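Local coordinates for amidohydrolase (Mycoplasma synoviae, PDB 3OVG), which hydrolyses phosphorylated 1,4-lactones such as D-xylono-1,4-lactone 5-phosphate and L-arabino-1,4-lactone 5-phosphate, using two zinc ions per subunit, at residues H26-K31 against T68-N73; I41-L46 against A275-Y280; E255-L260 against V309-E314. All coordinates share one frame; numbering follows the deposited sequence.

Overall arrangement
The chain illustrates how a TIM-barrel hydrolase divides chemistry from architecture. Near the N terminus, contact 1 closes the beta-alpha-beta unit of strands 22-25 and 63-68, joining the loops that follow them at the zinc site. Contact 2 starts inside that span, at 41-46, and reaches residues 275-280 after strand 269-271, so it crosses contact 1 and brings the first and last barrel strands' loops together. The two touch directly: Lys31 NZ lies 2.7 Å from Gly276 O. Contact 3 opens at 255-260, before contact 2 closes, and crosses it, but follows contact 1 in series. Its centre is about 29 Å from that of contact 1, among the outer helices.

Contact 1. Residues H26-K31 against T68-N73; sequences HDHFIK and TMDPPN. With ZN (zinc ion), chain G.
Met69, modelled as selenomethionine, lays its CB over one face of the His26 imidazole, a CH-pi contact in which CB sits 3.8 Å from the ring centroid and only 11° off its normal. The chain then bends at the next two torsions and carries selenium off the ring, leaving CB and CG to do the packing. His26 is fixed at both nitrogens: ND1 is hydrogen-bonded to Ser215 OG, and NE2 binds zinc at 2.4 Å. In the backbone, the two loops still pair as parallel strands for one bridge, where Met69 N donates to Asp27 O at 3.1 Å.

His28 is the second ligand, its NE2 standing 2.3 Å from the zinc. With CG anti to the carbonyl carbon (chi1 -58°), the ring brings ND1 against Asp70 OD2 at 2.6 Å. The carboxylate oxygen lies close to the imidazole plane, yet ND1 meets it from above the plane of the carboxylate, the two groups being turned 64° apart. Lys31 places CE over one face of the same ring, near its rim, and its NZ, paired with Glu36 and Gly276 O, also donates to a zinc-bound water. On the far oxygen of Asp70, a water bonded to OD1, Phe29 N and Ile30 O holds the carboxylate in place. Asp274 and the carboxylated Lys155 complete the metal's coordination. As an HxH motif at the end of the first barrel strand, with a second-shell aspartate behind its second histidine, the arrangement fixes the rotation of that ring and probably makes NE2 a stronger donor to zinc.

Contact 2. Residues I41-L46 against A275-Y280; sequences IDFLML and AGRILY. With PO4 (phosphate ion), chain I.
Met45, modelled as selenomethionine, presses its selenium against the backbone of the 275-280 loop, with SE 3.5 Å from Gly276 C, while its methyl reaches on to Ala275 O. This is the dense half of the contact. Ile278 closes it from the neighbouring position: its N donates to Asp42 O at 2.7 Å, and its CD1 packs on Leu44 O. Phe43 completes the packing with its ring edge, setting CD1 3.1 Å from Gly276 O, while CE1 meets the aliphatic CG of Arg277. Phe43 and Met45 thus both rest on the Gly276 backbone.

The other half is polar and partly open to solvent. Here Arg277 leaves Phe43 and, through a bend at chi3 (67°), swings its guanidinium across to Asp42. NH2 forms a salt bridge with Asp42 OD2 at 2.7 Å, nearly straight at 166°. The oxygen lies in the guanidinium plane, but the carboxylate is rotated 71° from it and is met from above its own plane. A water joins the same OD2 to NE, so one carboxylate oxygen holds two sites of the arginine. NH1 is left to make a weak bond to a bound phosphate, 3.4 Å from its O2. Tyr280, whose ring face lies against Arg277 CB, grips that ion more firmly, its OH 2.7 Å from O4; Lys246 NZ and Tyr247 OH are also hydrogen-bonded to the phosphate.

The ion probably came from the crystallisation liquor, but Arg277 and Tyr280 bind substrate, and its place is consistent with a pocket for the phosphate of the enzyme's lactone substrates, at the mouth of the TIM barrel that carries the active site in the phosphotriesterase family.

Contact 3. Residues E255-L260 against V309-E314; sequences ENIKYL and VGVSKE
Glu255 contributes the one flat side-chain group among the touching residues, and its carboxylate takes no part in the packing on Val309: CG meets Val309 CG1 at 4.3 Å, while OE2 is hydrogen-bonded to Tyr224 OH of a neighbouring subunit. No aromatic ring lies between the two segments, and the rest of the interface is made of aliphatic carbons and backbone carbonyls. It joins helix 250-262, in the outer layer of the TIM barrel, to a Schellman motif that ends helix 296-309, with Gly310 in its positive-phi position (phi 113°). The chain then turns through Val311 into helix 313-327, whose N-cap is Ser312.

Lys258 and Val309 contribute the largest shares of the contact. With CG set anti to the backbone N (chi1 160°), the lysine chain bends twice and runs its methylenes alongside the helix end, placing CE 3.8 Å from Gly310 O. Its ammonium group finds its partner elsewhere, in a salt bridge to Asp262 one turn further along the same helix, so it is the carbon chain that packs across the contact. At the base, Lys258 CB faces two valine methyls on the same side, 4.1 Å from Val309 CG2 and 4.0 Å from Val311 CG2. Val311 in turn reaches inward, its CG2 touching Ile257 CG2 at 4.2 Å, and Ile257 continues onto Phe239 of the barrel strand 236-239. Glycine suits the bend twice over: it permits the backbone angles, and it leaves room for the lysine methylenes, whose CE rests 3.4 Å from Val309 O.

Contact 1. Residues H26-K31 against T68-N73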
loop_
_atom_site.group_PDB
_atom_site.type_symbol
_atom_site.label_atom_id
_atom_site.label_comp_id
_atom_site.label_asym_id
_atom_site.label_seq_id
_atom_site.Cartn_x
_atom_site.Cartn_y
_atom_site.Cartn_z
ATOM N N HIS A 26 -5.783 -25.146 -21.537
ATOM C CA HIS A 26 -5.455 -23.797 -21.103
ATOM C C HIS A 26 -4.310 -23.836 -20.104
ATOM O O HIS A 26 -4.484 -24.248 -18.972
ATOM C CB HIS A 26 -6.700 -23.115 -20.519
ATOM C CG HIS A 26 -6.481 -21.706 -20.065
ATOM N ND1 HIS A 26 -7.476 -20.747 -20.112
ATOM C CD2 HIS A 26 -5.387 -21.095 -19.547
ATOM C CE1 HIS A 26 -7.006 -19.614 -19.620
ATOM N NE2 HIS A 26 -5.743 -19.798 -19.269
ATOM N N ASP A 27 -3.127 -23.415 -20.546
ATOM C CA ASP A 27 -1.967 -23.487 -19.685
ATOM C C ASP A 27 -0.869 -22.549 -20.148
ATOM O O ASP A 27 -1.074 -21.773 -21.099
ATOM C CB ASP A 27 -1.473 -24.935 -19.597
ATOM C CG ASP A 27 -1.125 -25.326 -18.176
ATOM O OD1 ASP A 27 -0.497 -24.491 -17.491
ATOM O OD2 ASP A 27 -1.489 -26.440 -17.738
ATOM N N HIS A 28 0.292 -22.618 -19.503
ATOM C CA HIS A 28 1.319 -21.632 -19.752
ATOM C C HIS A 28 2.659 -22.253 -19.535
ATOM O O HIS A 28 2.764 -23.219 -18.815
ATOM C CB HIS A 28 1.179 -20.436 -18.800
ATOM C CG HIS A 28 -0.141 -19.765 -18.900
ATOM N ND1 HIS A 28 -0.402 -18.789 -19.831
ATOM C CD2 HIS A 28 -1.303 -19.978 -18.239
ATOM C CE1 HIS A 28 -1.662 -18.414 -19.733
ATOM N NE2 HIS A 28 -2.231 -19.130 -18.779
ATOM N N PHE A 29 3.686 -21.660 -20.133
ATOM C CA PHE A 29 5.050 -22.016 -19.795
ATOM C C PHE A 29 5.891 -20.761 -19.673
ATOM O O PHE A 29 6.552 -20.539 -18.654
ATOM C CB PHE A 29 5.637 -22.957 -20.845
ATOM C CG PHE A 29 5.111 -24.358 -20.752
ATOM C CD1 PHE A 29 5.356 -25.131 -19.623
ATOM C CD2 PHE A 29 4.391 -24.908 -21.792
ATOM C CE1 PHE A 29 4.858 -26.465 -19.530
ATOM C CE2 PHE A 29 3.899 -26.223 -21.708
ATOM C CZ PHE A 29 4.149 -27.005 -20.579
ATOM N N ILE A 30 5.869 -19.955 -20.734
ATOM C CA ILE A 30 6.578 -18.691 -20.755
ATOM C C ILE A 30 5.600 -17.517 -20.649
ATOM O O ILE A 30 4.653 -17.413 -21.437
ATOM C CB ILE A 30 7.385 -18.555 -22.058
ATOM C CG1 ILE A 30 8.311 -19.781 -22.228
ATOM C CG2 ILE A 30 8.157 -17.212 -22.072
ATOM C CD1 ILE A 30 9.442 -19.850 -21.216
ATOM N N LYS A 31 5.831 -16.656 -19.663
ATOM C CA LYS A 31 5.156 -15.383 -19.550
ATOM C C LYS A 31 6.263 -14.354 -19.472
ATOM O O LYS A 31 6.979 -14.230 -18.460
ATOM C CB LYS A 31 4.269 -15.320 -18.299
ATOM C CG LYS A 31 2.961 -16.134 -18.414
ATOM C CD LYS A 31 2.086 -15.989 -17.122
ATOM C CE LYS A 31 0.679 -16.607 -17.323
ATOM N NZ LYS A 31 -0.279 -16.210 -16.212
ATOM N N THR A 68 -1.287 -23.057 -25.056
ATOM C CA THR A 68 -0.803 -21.972 -24.230
ATOM C C THR A 68 -1.604 -20.690 -24.505
ATOM O O THR A 68 -1.524 -20.110 -25.586
ATOM C CB THR A 68 0.720 -21.758 -24.419
ATOM O OG1 THR A 68 0.997 -21.487 -25.792
ATOM C CG2 THR A 68 1.483 -23.036 -24.020
HETATM N N MSE A 69 -2.364 -20.246 -23.512
HETATM C CA MSE A 69 -3.338 -19.184 -23.722
HETATM C C MSE A 69 -2.820 -17.747 -23.429
HETATM O O MSE A 69 -3.415 -17.015 -22.652
HETATM C CB MSE A 69 -4.618 -19.482 -22.921
HETATM C CG MSE A 69 -5.405 -20.727 -23.446
HETATM SE SE MSE A 69 -5.928 -20.569 -25.352
HETATM C CE MSE A 69 -6.515 -18.662 -25.419
ATOM N N ASP A 70 -1.726 -17.351 -24.058
ATOM C CA ASP A 70 -1.241 -15.989 -23.875
ATOM C C ASP A 70 -1.522 -15.123 -25.111
ATOM O O ASP A 70 -0.983 -15.377 -26.178
ATOM C CB ASP A 70 0.246 -16.036 -23.615
ATOM C CG ASP A 70 0.629 -17.179 -22.660
ATOM O OD1 ASP A 70 0.956 -18.289 -23.164
ATOM O OD2 ASP A 70 0.589 -16.948 -21.430
ATOM N N PRO A 71 -2.375 -14.107 -24.972
ATOM C CA PRO A 71 -2.582 -13.258 -26.149
ATOM C C PRO A 71 -1.308 -12.425 -26.347
ATOM O O PRO A 71 -0.504 -12.282 -25.437
ATOM C CB PRO A 71 -3.730 -12.334 -25.731
ATOM C CG PRO A 71 -3.801 -12.412 -24.195
ATOM C CD PRO A 71 -2.846 -13.486 -23.724
ATOM N N PRO A 72 -1.127 -11.862 -27.538
ATOM C CA PRO A 72 0.158 -11.219 -27.881
ATOM C C PRO A 72 0.677 -10.240 -26.822
ATOM O O PRO A 72 1.868 -10.229 -26.516
ATOM C CB PRO A 72 -0.161 -10.430 -29.160
ATOM C CG PRO A 72 -1.497 -10.883 -29.629
ATOM C CD PRO A 72 -2.090 -11.863 -28.647
ATOM N N ASN A 73 -0.213 -9.405 -26.285
ATOM C CA ASN A 73 0.230 -8.275 -25.464
ATOM C C ASN A 73 0.336 -8.602 -23.982
ATOM O O ASN A 73 0.707 -7.748 -23.204
ATOM C CB ASN A 73 -0.702 -7.089 -25.643
ATOM C CG ASN A 73 -0.792 -6.638 -27.102
ATOM O OD1 ASN A 73 0.210 -6.236 -27.718
ATOM N ND2 ASN A 73 -1.983 -6.706 -27.651
HETATM ZN ZN ZN G . -4.257 -18.517 -17.905
HETATM O O HOH W 1 2.844 -19.452 -21.663
HETATM O O HOH W 2 -2.838 -17.025 -16.479
HETATM O O HOH W 3 -5.638 -17.768 -16.153
#

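Contact 2. Residues I41-L46 against A275-Y280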
loop_
_atom_site.group_PDB
_atom_site.type_symbol
_atom_site.label_atom_id
_atom_site.label_comp_id
_atom_site.label_asym_id
_atom_site.label_seq_id
_atom_site.Cartn_x
_atom_site.Cartn_y
_atom_site.Cartn_z
ATOM N N ILE A 41 5.296 -10.589 -9.140
ATOM C CA ILE A 41 6.518 -11.176 -9.702
ATOM C C ILE A 41 6.347 -12.669 -10.077
ATOM O O ILE A 41 6.976 -13.134 -11.048
ATOM C CB ILE A 41 7.712 -11.001 -8.747
ATOM C CG1 ILE A 41 9.032 -11.418 -9.422
ATOM C CG2 ILE A 41 7.475 -11.794 -7.458
ATOM C CD1 ILE A 41 9.296 -10.709 -10.773
ATOM N N ASP A 42 5.475 -13.396 -9.355
ATOM C CA ASP A 42 5.210 -14.832 -9.634
ATOM C C ASP A 42 4.644 -15.124 -11.053
ATOM O O ASP A 42 4.668 -16.264 -11.533
ATOM C CB ASP A 42 4.237 -15.417 -8.594
ATOM C CG ASP A 42 4.898 -15.661 -7.230
ATOM O OD1 ASP A 42 6.099 -15.304 -7.020
ATOM O OD2 ASP A 42 4.190 -16.227 -6.374
ATOM N N PHE A 43 4.100 -14.096 -11.693
ATOM C CA PHE A 43 3.620 -14.230 -13.065
ATOM C C PHE A 43 4.755 -14.229 -14.094
ATOM O O PHE A 43 4.544 -14.567 -15.256
ATOM C CB PHE A 43 2.584 -13.165 -13.390
ATOM C CG PHE A 43 1.271 -13.396 -12.714
ATOM C CD1 PHE A 43 0.469 -14.478 -13.079
ATOM C CD2 PHE A 43 0.848 -12.561 -11.699
ATOM C CE1 PHE A 43 -0.759 -14.717 -12.434
ATOM C CE2 PHE A 43 -0.375 -12.782 -11.049
ATOM C CZ PHE A 43 -1.178 -13.855 -11.420
ATOM N N LEU A 44 5.952 -13.867 -13.662
ATOM C CA LEU A 44 7.099 -13.891 -14.547
ATOM C C LEU A 44 7.695 -15.296 -14.615
ATOM O O LEU A 44 8.167 -15.822 -13.602
ATOM C CB LEU A 44 8.149 -12.869 -14.095
ATOM C CG LEU A 44 9.361 -12.807 -15.010
ATOM C CD1 LEU A 44 8.996 -12.206 -16.383
ATOM C CD2 LEU A 44 10.425 -11.981 -14.326
HETATM N N MSE A 45 7.658 -15.895 -15.803
HETATM C CA MSE A 45 8.068 -17.284 -16.013
HETATM C C MSE A 45 8.921 -17.412 -17.264
HETATM O O MSE A 45 8.397 -17.418 -18.398
HETATM C CB MSE A 45 6.822 -18.205 -16.125
HETATM C CG MSE A 45 5.863 -18.030 -14.959
HETATM SE SE MSE A 45 4.129 -19.001 -15.110
HETATM C CE MSE A 45 4.851 -20.823 -15.307
ATOM N N LEU A 46 10.235 -17.529 -17.080
ATOM C CA LEU A 46 11.138 -17.356 -18.206
ATOM C C LEU A 46 12.025 -18.552 -18.494
ATOM O O LEU A 46 13.015 -18.440 -19.238
ATOM C CB LEU A 46 12.044 -16.157 -17.964
ATOM C CG LEU A 46 11.401 -14.782 -18.084
ATOM C CD1 LEU A 46 12.346 -13.781 -17.463
ATOM C CD2 LEU A 46 11.124 -14.445 -19.553
ATOM N N ALA A 275 -1.600 -23.237 -15.279
ATOM C CA ALA A 275 -0.465 -23.067 -14.373
ATOM C C ALA A 275 0.291 -21.787 -14.747
ATOM O O ALA A 275 1.396 -21.826 -15.312
ATOM C CB ALA A 275 0.447 -24.304 -14.440
ATOM N N GLY A 276 -0.317 -20.647 -14.431
ATOM C CA GLY A 276 0.174 -19.368 -14.920
ATOM C C GLY A 276 0.893 -18.519 -13.888
ATOM O O GLY A 276 1.067 -17.317 -14.093
ATOM N N ARG A 277 1.308 -19.154 -12.790
ATOM C CA ARG A 277 2.206 -18.549 -11.823
ATOM C C ARG A 277 3.367 -19.518 -11.635
ATOM O O ARG A 277 3.210 -20.730 -11.801
ATOM C CB ARG A 277 1.507 -18.330 -10.474
ATOM C CG ARG A 277 0.520 -17.173 -10.455
ATOM C CD ARG A 277 -0.125 -17.010 -9.087
ATOM N NE ARG A 277 0.868 -16.593 -8.095
ATOM C CZ ARG A 277 0.649 -15.666 -7.154
ATOM N NH1 ARG A 277 -0.529 -15.036 -7.088
ATOM N NH2 ARG A 277 1.620 -15.356 -6.286
ATOM N N ILE A 278 4.520 -18.993 -11.246
ATOM C CA ILE A 278 5.727 -19.802 -11.164
ATOM C C ILE A 278 5.638 -21.005 -10.197
ATOM O O ILE A 278 6.284 -22.036 -10.437
ATOM C CB ILE A 278 6.922 -18.905 -10.833
ATOM C CG1 ILE A 278 8.257 -19.501 -11.332
ATOM C CG2 ILE A 278 6.913 -18.514 -9.375
ATOM C CD1 ILE A 278 9.366 -18.394 -11.505
ATOM N N LEU A 279 4.840 -20.898 -9.134
ATOM C CA LEU A 279 4.686 -22.025 -8.170
ATOM C C LEU A 279 3.592 -23.042 -8.533
ATOM O O LEU A 279 3.250 -23.921 -7.740
ATOM C CB LEU A 279 4.461 -21.525 -6.738
ATOM C CG LEU A 279 5.609 -20.669 -6.175
ATOM C CD1 LEU A 279 5.344 -20.275 -4.722
ATOM C CD2 LEU A 279 6.937 -21.425 -6.275
ATOM N N TYR A 280 3.038 -22.919 -9.728
ATOM C CA TYR A 280 1.999 -23.829 -10.183
ATOM C C TYR A 280 2.561 -24.920 -11.091
ATOM O O TYR A 280 1.808 -25.699 -11.664
ATOM C CB TYR A 280 0.871 -23.051 -10.903
ATOM C CG TYR A 280 0.054 -22.128 -10.000
ATOM C CD1 TYR A 280 0.245 -22.116 -8.612
ATOM C CD2 TYR A 280 -0.961 -21.321 -10.532
ATOM C CE1 TYR A 280 -0.527 -21.285 -7.783
ATOM C CE2 TYR A 280 -1.726 -20.519 -9.728
ATOM C CZ TYR A 280 -1.510 -20.497 -8.357
ATOM O OH TYR A 280 -2.282 -19.676 -7.573
HETATM P P PO4 I . -4.151 -17.053 -9.427
HETATM O O1 PO4 I . -3.321 -17.111 -10.722
HETATM O O2 PO4 I . -3.522 -16.087 -8.393
HETATM O O3 PO4 I . -5.563 -16.579 -9.788
HETATM O O4 PO4 I . -4.265 -18.472 -8.874
HETATM O O HOH W 4 2.988 -18.411 -7.453
#

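Contact 3. Residues E255-L260 against V309-E314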
loop_
_atom_site.group_PDB
_atom_site.type_symbol
_atom_site.label_atom_id
_atom_site.label_comp_id
_atom_site.label_asym_id
_atom_site.label_seq_id
_atom_site.Cartn_x
_atom_site.Cartn_y
_atom_site.Cartn_z
ATOM N N GLU A 255 -17.159 -32.836 -7.856
ATOM C CA GLU A 255 -18.591 -33.080 -7.749
ATOM C C GLU A 255 -19.401 -32.233 -8.745
ATOM O O GLU A 255 -20.427 -32.669 -9.251
ATOM C CB GLU A 255 -19.077 -32.926 -6.299
ATOM C CG GLU A 255 -18.354 -33.887 -5.328
ATOM C CD GLU A 255 -18.848 -33.764 -3.896
ATOM O OE1 GLU A 255 -19.526 -32.765 -3.609
ATOM O OE2 GLU A 255 -18.577 -34.669 -3.058
ATOM N N ASN A 256 -18.943 -31.030 -9.062
ATOM C CA ASN A 256 -19.699 -30.263 -10.052
ATOM C C ASN A 256 -19.618 -30.881 -11.469
ATOM O O ASN A 256 -20.619 -30.944 -12.237
ATOM C CB ASN A 256 -19.331 -28.770 -9.979
ATOM C CG ASN A 256 -20.039 -28.063 -8.825
ATOM O OD1 ASN A 256 -21.067 -28.535 -8.352
ATOM N ND2 ASN A 256 -19.503 -26.922 -8.387
ATOM N N ILE A 257 -18.449 -31.415 -11.789
ATOM C CA ILE A 257 -18.247 -32.093 -13.062
ATOM C C ILE A 257 -19.120 -33.366 -13.128
ATOM O O ILE A 257 -19.756 -33.649 -14.152
ATOM C CB ILE A 257 -16.746 -32.378 -13.281
ATOM C CG1 ILE A 257 -16.038 -31.120 -13.799
ATOM C CG2 ILE A 257 -16.503 -33.500 -14.287
ATOM C CD1 ILE A 257 -14.577 -31.351 -13.916
ATOM N N LYS A 258 -19.165 -34.102 -12.021
ATOM C CA LYS A 258 -20.017 -35.288 -11.896
ATOM C C LYS A 258 -21.497 -34.929 -12.184
ATOM O O LYS A 258 -22.194 -35.639 -12.927
ATOM C CB LYS A 258 -19.816 -35.910 -10.484
ATOM C CG LYS A 258 -20.930 -36.889 -9.920
ATOM C CD LYS A 258 -21.168 -38.073 -10.783
ATOM C CE LYS A 258 -21.639 -39.348 -9.977
ATOM N NZ LYS A 258 -23.116 -39.415 -9.687
ATOM N N TYR A 259 -21.973 -33.833 -11.602
ATOM C CA TYR A 259 -23.337 -33.374 -11.850
ATOM C C TYR A 259 -23.554 -33.172 -13.360
ATOM O O TYR A 259 -24.519 -33.688 -13.942
ATOM C CB TYR A 259 -23.647 -32.098 -11.043
ATOM C CG TYR A 259 -24.978 -31.443 -11.380
ATOM C CD1 TYR A 259 -26.173 -31.873 -10.772
ATOM C CD2 TYR A 259 -25.055 -30.415 -12.313
ATOM C CE1 TYR A 259 -27.407 -31.279 -11.087
ATOM C CE2 TYR A 259 -26.307 -29.814 -12.643
ATOM C CZ TYR A 259 -27.462 -30.258 -12.025
ATOM O OH TYR A 259 -28.684 -29.685 -12.336
ATOM N N LEU A 260 -22.633 -32.455 -14.000
ATOM C CA LEU A 260 -22.772 -32.156 -15.417
ATOM C C LEU A 260 -22.773 -33.436 -16.263
ATOM O O LEU A 260 -23.522 -33.539 -17.246
ATOM C CB LEU A 260 -21.646 -31.238 -15.889
ATOM C CG LEU A 260 -21.679 -29.847 -15.291
ATOM C CD1 LEU A 260 -20.479 -29.015 -15.819
ATOM C CD2 LEU A 260 -23.018 -29.183 -15.645
ATOM N N VAL A 309 -15.392 -39.832 -7.296
ATOM C CA VAL A 309 -16.719 -39.288 -7.056
ATOM C C VAL A 309 -17.726 -39.859 -8.058
ATOM O O VAL A 309 -18.906 -39.566 -7.970
ATOM C CB VAL A 309 -16.733 -37.751 -7.113
ATOM C CG1 VAL A 309 -15.714 -37.169 -6.117
ATOM C CG2 VAL A 309 -16.444 -37.282 -8.527
ATOM N N GLY A 310 -17.259 -40.652 -9.026
ATOM C CA GLY A 310 -18.191 -41.332 -9.924
ATOM C C GLY A 310 -18.211 -40.935 -11.394
ATOM O O GLY A 310 -19.145 -41.287 -12.111
ATOM N N VAL A 311 -17.188 -40.222 -11.860
ATOM C CA VAL A 311 -17.104 -39.897 -13.277
ATOM C C VAL A 311 -16.502 -41.111 -13.977
ATOM O O VAL A 311 -15.503 -41.685 -13.522
ATOM C CB VAL A 311 -16.266 -38.636 -13.538
ATOM C CG1 VAL A 311 -16.216 -38.329 -15.024
ATOM C CG2 VAL A 311 -16.862 -37.449 -12.781
ATOM N N SER A 312 -17.144 -41.520 -15.064
ATOM C CA SER A 312 -16.784 -42.725 -15.787
ATOM C C SER A 312 -15.502 -42.521 -16.591
ATOM O O SER A 312 -15.119 -41.385 -16.911
ATOM C CB SER A 312 -17.921 -43.061 -16.742
ATOM O OG SER A 312 -17.840 -42.263 -17.919
ATOM N N LYS A 313 -14.849 -43.615 -16.955
ATOM C CA LYS A 313 -13.679 -43.503 -17.801
ATOM C C LYS A 313 -13.998 -42.935 -19.186
ATOM O O LYS A 313 -13.186 -42.221 -19.779
ATOM C CB LYS A 313 -12.987 -44.850 -17.942
ATOM C CG LYS A 313 -12.283 -45.284 -16.682
ATOM C CD LYS A 313 -11.396 -46.478 -16.948
ATOM C CE LYS A 313 -12.229 -47.691 -17.338
ATOM N NZ LYS A 313 -11.513 -48.523 -18.359
ATOM N N GLU A 314 -15.176 -43.265 -19.703
ATOM C CA GLU A 314 -15.622 -42.727 -20.975
ATOM C C GLU A 314 -15.753 -41.218 -20.940
ATOM O O GLU A 314 -15.286 -40.550 -21.839
ATOM C CB GLU A 314 -16.980 -43.330 -21.398
ATOM C CG GLU A 314 -16.970 -44.852 -21.571
ATOM C CD GLU A 314 -17.445 -45.592 -20.309
ATOM O OE1 GLU A 314 -16.748 -45.522 -19.247
ATOM O OE2 GLU A 314 -18.506 -46.256 -20.404
#